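Local coordinates for hypothetical protein PG_1108 (PDB 2H5N) that is of unknown function but belongs to the TerB-like, all-helical family related to tellurite resistance proteins and the N-terminal domain of the co-chaperone DjlA, and binds magnesium, at residues 83-86 with 87-91; 108-111 with 112-116. One frame throughout, in Å; residues are numbered along the deposited sequence.

Interaction 1: 83-86 with 87-91; sequences RKKY and VASYL
Residues 83-86 and 87-91 are successive turns of one alpha-helix, joined by i to i+4 backbone bonds from Val87 N to Arg83 O, Ala88 N to Lys84 O, Ser89 N to Lys85 O and Tyr90 N to Tyr86 O. This is the middle of helix 81-94 in the all-helical TerB fold, and the serine gives it a familiar motif, a hydroxyl folded back on the carbonyl one turn earlier. Ser89 OG lies beside its own backbone N (chi1 -53°), the rotation that carries it to Lys85 O at 2.6 Å. Ser89 N reaches the same Lys85 O at 2.9 Å, from the opposite face of the carbonyl plane, and its N-H points less directly at the oxygen than those of Val87 and Ala88 do at theirs. Two donors from one residue thus grip a single acceptor, while Asn129 ND2 bonds to the hydroxyl and Asn129 OD1 to Lys85 NZ, tying this side of the helix to helix 123-130. The rings of Tyr86 and Tyr90, one turn apart, each make an edge-to-face contact with Phe50, and their hydroxyls bond to Arg49 O and Met43 O respectively. Besides its backbone bond, Tyr90 touches Tyr86 through CB, which lies 3.4 Å from Tyr86 O, while its ring leads away. On Val87, whose side chain also packs on Ile21 of helix 15-30, the CG2 branch sits beside the backbone N and approaches Arg83 O to 3.4 Å.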
loop_
_atom_site.group_PDB
_atom_site.type_symbol
_atom_site.label_atom_id
_atom_site.label_comp_id
_atom_site.label_asym_id
_atom_site.label_seq_id
_atom_site.Cartn_x
_atom_site.Cartn_y
_atom_site.Cartn_z
ATOM N N ARG A 83 -2.462 -28.435 -7.280
ATOM C CA ARG A 83 -2.025 -27.072 -7.563
ATOM C C ARG A 83 -2.299 -26.133 -6.395
ATOM O O ARG A 83 -1.422 -25.375 -6.036
ATOM C CB ARG A 83 -2.563 -26.600 -8.930
ATOM C CG ARG A 83 -1.681 -27.195 -10.067
ATOM C CD ARG A 83 -2.022 -26.692 -11.460
ATOM N NE ARG A 83 -3.478 -26.562 -11.665
ATOM C CZ ARG A 83 -4.062 -25.606 -12.397
ATOM N NH1 ARG A 83 -5.383 -25.551 -12.503
ATOM N NH2 ARG A 83 -3.342 -24.689 -13.013
ATOM N N LYS A 84 -3.457 -26.284 -5.727
ATOM C CA LYS A 84 -3.738 -25.551 -4.499
ATOM C C LYS A 84 -2.667 -25.746 -3.409
ATOM O O LYS A 84 -2.288 -24.789 -2.730
ATOM C CB LYS A 84 -5.128 -25.924 -3.936
ATOM C CG LYS A 84 -6.243 -25.254 -4.656
ATOM C CD LYS A 84 -7.593 -25.596 -4.026
ATOM C CE LYS A 84 -8.685 -24.803 -4.697
ATOM N NZ LYS A 84 -9.946 -24.650 -3.832
ATOM N N LYS A 85 -2.219 -26.983 -3.234
ATOM C CA LYS A 85 -1.198 -27.329 -2.255
ATOM C C LYS A 85 0.128 -26.606 -2.538
ATOM O O LYS A 85 0.809 -26.102 -1.634
ATOM C CB LYS A 85 -1.004 -28.861 -2.229
ATOM C CG LYS A 85 0.239 -29.339 -1.519
ATOM C CD LYS A 85 0.360 -30.854 -1.544
ATOM C CE LYS A 85 1.549 -31.309 -0.729
ATOM N NZ LYS A 85 2.771 -31.574 -1.554
ATOM N N TYR A 86 0.476 -26.557 -3.816
ATOM C CA TYR A 86 1.666 -25.890 -4.266
ATOM C C TYR A 86 1.531 -24.368 -4.051
ATOM O O TYR A 86 2.446 -23.711 -3.527
ATOM C CB TYR A 86 1.831 -26.191 -5.738
ATOM C CG TYR A 86 3.243 -26.052 -6.196
ATOM C CD1 TYR A 86 3.645 -24.934 -6.932
ATOM C CD2 TYR A 86 4.200 -27.028 -5.879
ATOM C CE1 TYR A 86 4.944 -24.776 -7.341
ATOM C CE2 TYR A 86 5.527 -26.878 -6.307
ATOM C CZ TYR A 86 5.875 -25.753 -7.039
ATOM O OH TYR A 86 7.165 -25.588 -7.488
ATOM N N VAL A 87 0.377 -23.802 -4.402
ATOM C CA VAL A 87 0.161 -22.367 -4.128
ATOM C C VAL A 87 0.221 -22.056 -2.643
ATOM O O VAL A 87 0.840 -21.046 -2.254
ATOM C CB VAL A 87 -1.145 -21.811 -4.732
ATOM C CG1 VAL A 87 -1.285 -20.313 -4.414
ATOM C CG2 VAL A 87 -1.152 -22.007 -6.241
ATOM N N ALA A 88 -0.435 -22.878 -1.806
ATOM C CA ALA A 88 -0.330 -22.697 -0.339
ATOM C C ALA A 88 1.118 -22.815 0.172
ATOM O O ALA A 88 1.525 -22.107 1.099
ATOM C CB ALA A 88 -1.239 -23.689 0.421
ATOM N N SER A 89 1.892 -23.720 -0.418
ATOM C CA SER A 89 3.264 -23.948 0.057
ATOM C C SER A 89 4.074 -22.712 -0.227
ATOM O O SER A 89 4.820 -22.254 0.624
ATOM C CB SER A 89 3.899 -25.221 -0.549
ATOM O OG SER A 89 3.040 -26.328 -0.328
ATOM N N TYR A 90 3.866 -22.164 -1.413
ATOM C CA TYR A 90 4.509 -20.943 -1.890
ATOM C C TYR A 90 4.202 -19.751 -0.982
ATOM O O TYR A 90 5.094 -19.016 -0.566
ATOM C CB TYR A 90 4.021 -20.652 -3.319
ATOM C CG TYR A 90 4.395 -19.280 -3.846
ATOM C CD1 TYR A 90 5.737 -18.925 -4.012
ATOM C CD2 TYR A 90 3.405 -18.326 -4.181
ATOM C CE1 TYR A 90 6.085 -17.689 -4.488
ATOM C CE2 TYR A 90 3.760 -17.074 -4.687
ATOM C CZ TYR A 90 5.105 -16.761 -4.839
ATOM O OH TYR A 90 5.513 -15.526 -5.330
ATOM N N LEU A 91 2.927 -19.589 -0.632
ATOM C CA LEU A 91 2.541 -18.481 0.196
ATOM C C LEU A 91 3.172 -18.634 1.576
ATOM O O LEU A 91 3.602 -17.661 2.159
ATOM C CB LEU A 91 1.026 -18.310 0.231
ATOM C CG LEU A 91 0.385 -17.800 -1.078
ATOM C CD1 LEU A 91 -1.105 -17.963 -0.994
ATOM C CD2 LEU A 91 0.764 -16.321 -1.413
#

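Interaction 2: 108-111 with 112-116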
loop_
_atom_site.group_PDB
_atom_site.type_symbol
_atom_site.label_atom_id
_atom_site.label_comp_id
_atom_site.label_asym_id
_atom_site.label_seq_id
_atom_site.Cartn_x
_atom_site.Cartn_y
_atom_site.Cartn_z
ATOM N N LEU A 108 -1.973 -14.609 8.773
ATOM C CA LEU A 108 -2.219 -14.027 7.456
ATOM C C LEU A 108 -2.239 -15.087 6.362
ATOM O O LEU A 108 -3.077 -15.038 5.431
ATOM C CB LEU A 108 -1.182 -12.971 7.111
ATOM C CG LEU A 108 -1.281 -11.642 7.855
ATOM C CD1 LEU A 108 -0.002 -10.817 7.613
ATOM C CD2 LEU A 108 -2.523 -10.900 7.423
ATOM N N TRP A 109 -1.300 -16.018 6.478
ATOM C CA TRP A 109 -1.216 -17.177 5.614
ATOM C C TRP A 109 -2.458 -18.057 5.824
ATOM O O TRP A 109 -3.067 -18.472 4.866
ATOM C CB TRP A 109 0.131 -17.902 5.865
ATOM C CG TRP A 109 0.323 -19.184 5.133
ATOM C CD1 TRP A 109 -0.080 -19.464 3.855
ATOM C CD2 TRP A 109 1.029 -20.359 5.597
ATOM N NE1 TRP A 109 0.298 -20.741 3.513
ATOM C CE2 TRP A 109 0.976 -21.311 4.559
ATOM C CE3 TRP A 109 1.668 -20.705 6.803
ATOM C CZ2 TRP A 109 1.523 -22.588 4.684
ATOM C CZ3 TRP A 109 2.213 -21.980 6.928
ATOM C CH2 TRP A 109 2.164 -22.894 5.866
ATOM N N THR A 110 -2.927 -18.230 7.061
ATOM C CA THR A 110 -4.128 -19.039 7.277
ATOM C C THR A 110 -5.329 -18.359 6.638
ATOM O O THR A 110 -6.127 -19.027 5.923
ATOM C CB THR A 110 -4.416 -19.261 8.757
ATOM O OG1 THR A 110 -3.350 -19.990 9.346
ATOM C CG2 THR A 110 -5.635 -20.048 8.920
ATOM N N LEU A 111 -5.464 -17.042 6.851
ATOM C CA LEU A 111 -6.646 -16.340 6.295
ATOM C C LEU A 111 -6.735 -16.414 4.772
ATOM O O LEU A 111 -7.795 -16.745 4.247
ATOM C CB LEU A 111 -6.765 -14.896 6.816
ATOM C CG LEU A 111 -7.875 -14.001 6.240
ATOM C CD1 LEU A 111 -9.291 -14.524 6.574
ATOM C CD2 LEU A 111 -7.687 -12.541 6.744
ATOM N N ILE A 112 -5.625 -16.132 4.066
ATOM C CA ILE A 112 -5.611 -16.188 2.587
ATOM C C ILE A 112 -5.878 -17.592 2.082
ATOM O O ILE A 112 -6.636 -17.794 1.139
ATOM C CB ILE A 112 -4.312 -15.593 1.971
ATOM C CG1 ILE A 112 -4.451 -15.344 0.458
ATOM C CG2 ILE A 112 -3.146 -16.495 2.214
ATOM C CD1 ILE A 112 -3.703 -14.085 -0.055
ATOM N N SER A 113 -5.268 -18.582 2.729
ATOM C CA SER A 113 -5.547 -19.976 2.419
ATOM C C SER A 113 -7.035 -20.307 2.568
ATOM O O SER A 113 -7.602 -20.959 1.697
ATOM C CB SER A 113 -4.706 -20.868 3.325
ATOM O OG SER A 113 -3.340 -20.681 3.018
ATOM N N THR A 114 -7.656 -19.862 3.672
ATOM C CA THR A 114 -9.086 -20.095 3.882
ATOM C C THR A 114 -9.893 -19.515 2.696
ATOM O O THR A 114 -10.728 -20.214 2.115
ATOM C CB THR A 114 -9.592 -19.512 5.228
ATOM O OG1 THR A 114 -8.866 -20.121 6.305
ATOM C CG2 THR A 114 -11.133 -19.767 5.431
ATOM N N LEU A 115 -9.605 -18.268 2.317
ATOM C CA LEU A 115 -10.386 -17.566 1.315
ATOM C C LEU A 115 -10.242 -18.192 -0.073
ATOM O O LEU A 115 -11.208 -18.226 -0.835
ATOM C CB LEU A 115 -10.103 -16.049 1.281
ATOM C CG LEU A 115 -10.511 -15.105 2.432
ATOM C CD1 LEU A 115 -10.949 -13.740 1.904
ATOM C CD2 LEU A 115 -11.583 -15.640 3.372
ATOM N N CYS A 116 -9.053 -18.724 -0.363
ATOM C CA CYS A 116 -8.746 -19.291 -1.676
ATOM C C CYS A 116 -9.023 -20.806 -1.708
ATOM O O CYS A 116 -8.829 -21.427 -2.733
ATOM C CB CYS A 116 -7.276 -19.024 -2.032
ATOM S SG CYS A 116 -6.897 -17.313 -2.460
#
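With chi1 near -60° in both residues, Ser113 OG and Thr114 OG1 lie beside their own backbone nitrogens and turn back to the carbonyls one turn earlier. Ser113 OG donates to Trp109 O at 2.9 Å from above the carbonyl plane, and Ser113 N bonds to that oxygen from the other face. Thr114 repeats the arrangement: OG1 meets Thr110 O at 3.0 Å, again well out of the plane, whereas Thr114 N approaches the same oxygen almost straight on at 2.8 Å. Two neighbouring carbonyls therefore each accept a backbone and a hydroxyl donor, and the hydroxyls of a buried serine and a partly exposed threonine are satisfied within helix 103-116 of the TerB-like helical domain. Ser113 OG also lies obliquely by the Trp109 indole, 3.6 Å from CD1. Ile112 places its CG2 between backbone N and carbonyl carbon, and this methyl bears on Trp109 O at 3.3 Å; the side chain packs on Met24 of helix 15-30. Further round the helix, Leu111 and Leu115 run side by side in the same direction and touch through CD1 and CD2 at 4.1 Å. Leu115 also meets Met24 of the second subunit, while Thr110 and Thr114 pack on Ala31 and Ser27 of that subunit.

Overall arrangement
Interactions 1 and 2 lie on consecutive helices, 81-94 and 103-116, with centres 11 Å apart, and they touch directly. Trp109 NE1 of interaction 2 lies 3.0 Å from Ala88 O of interaction 1, probably a weak hydrogen bond. Beside it, Leu91 CB packs 4.0 Å from Trp109 CD1, and Leu91 CD1 lies 4.1 Å from Ile112 CG2. Interaction 1 is near the centre of the chain; interaction 2 borders the second subunit, where Leu108 meets its counterpart. The magnesium site of Val29, Asp32 and Lys34 is closer to interaction 2: the Leu108 side chain is about 7 Å from the ion.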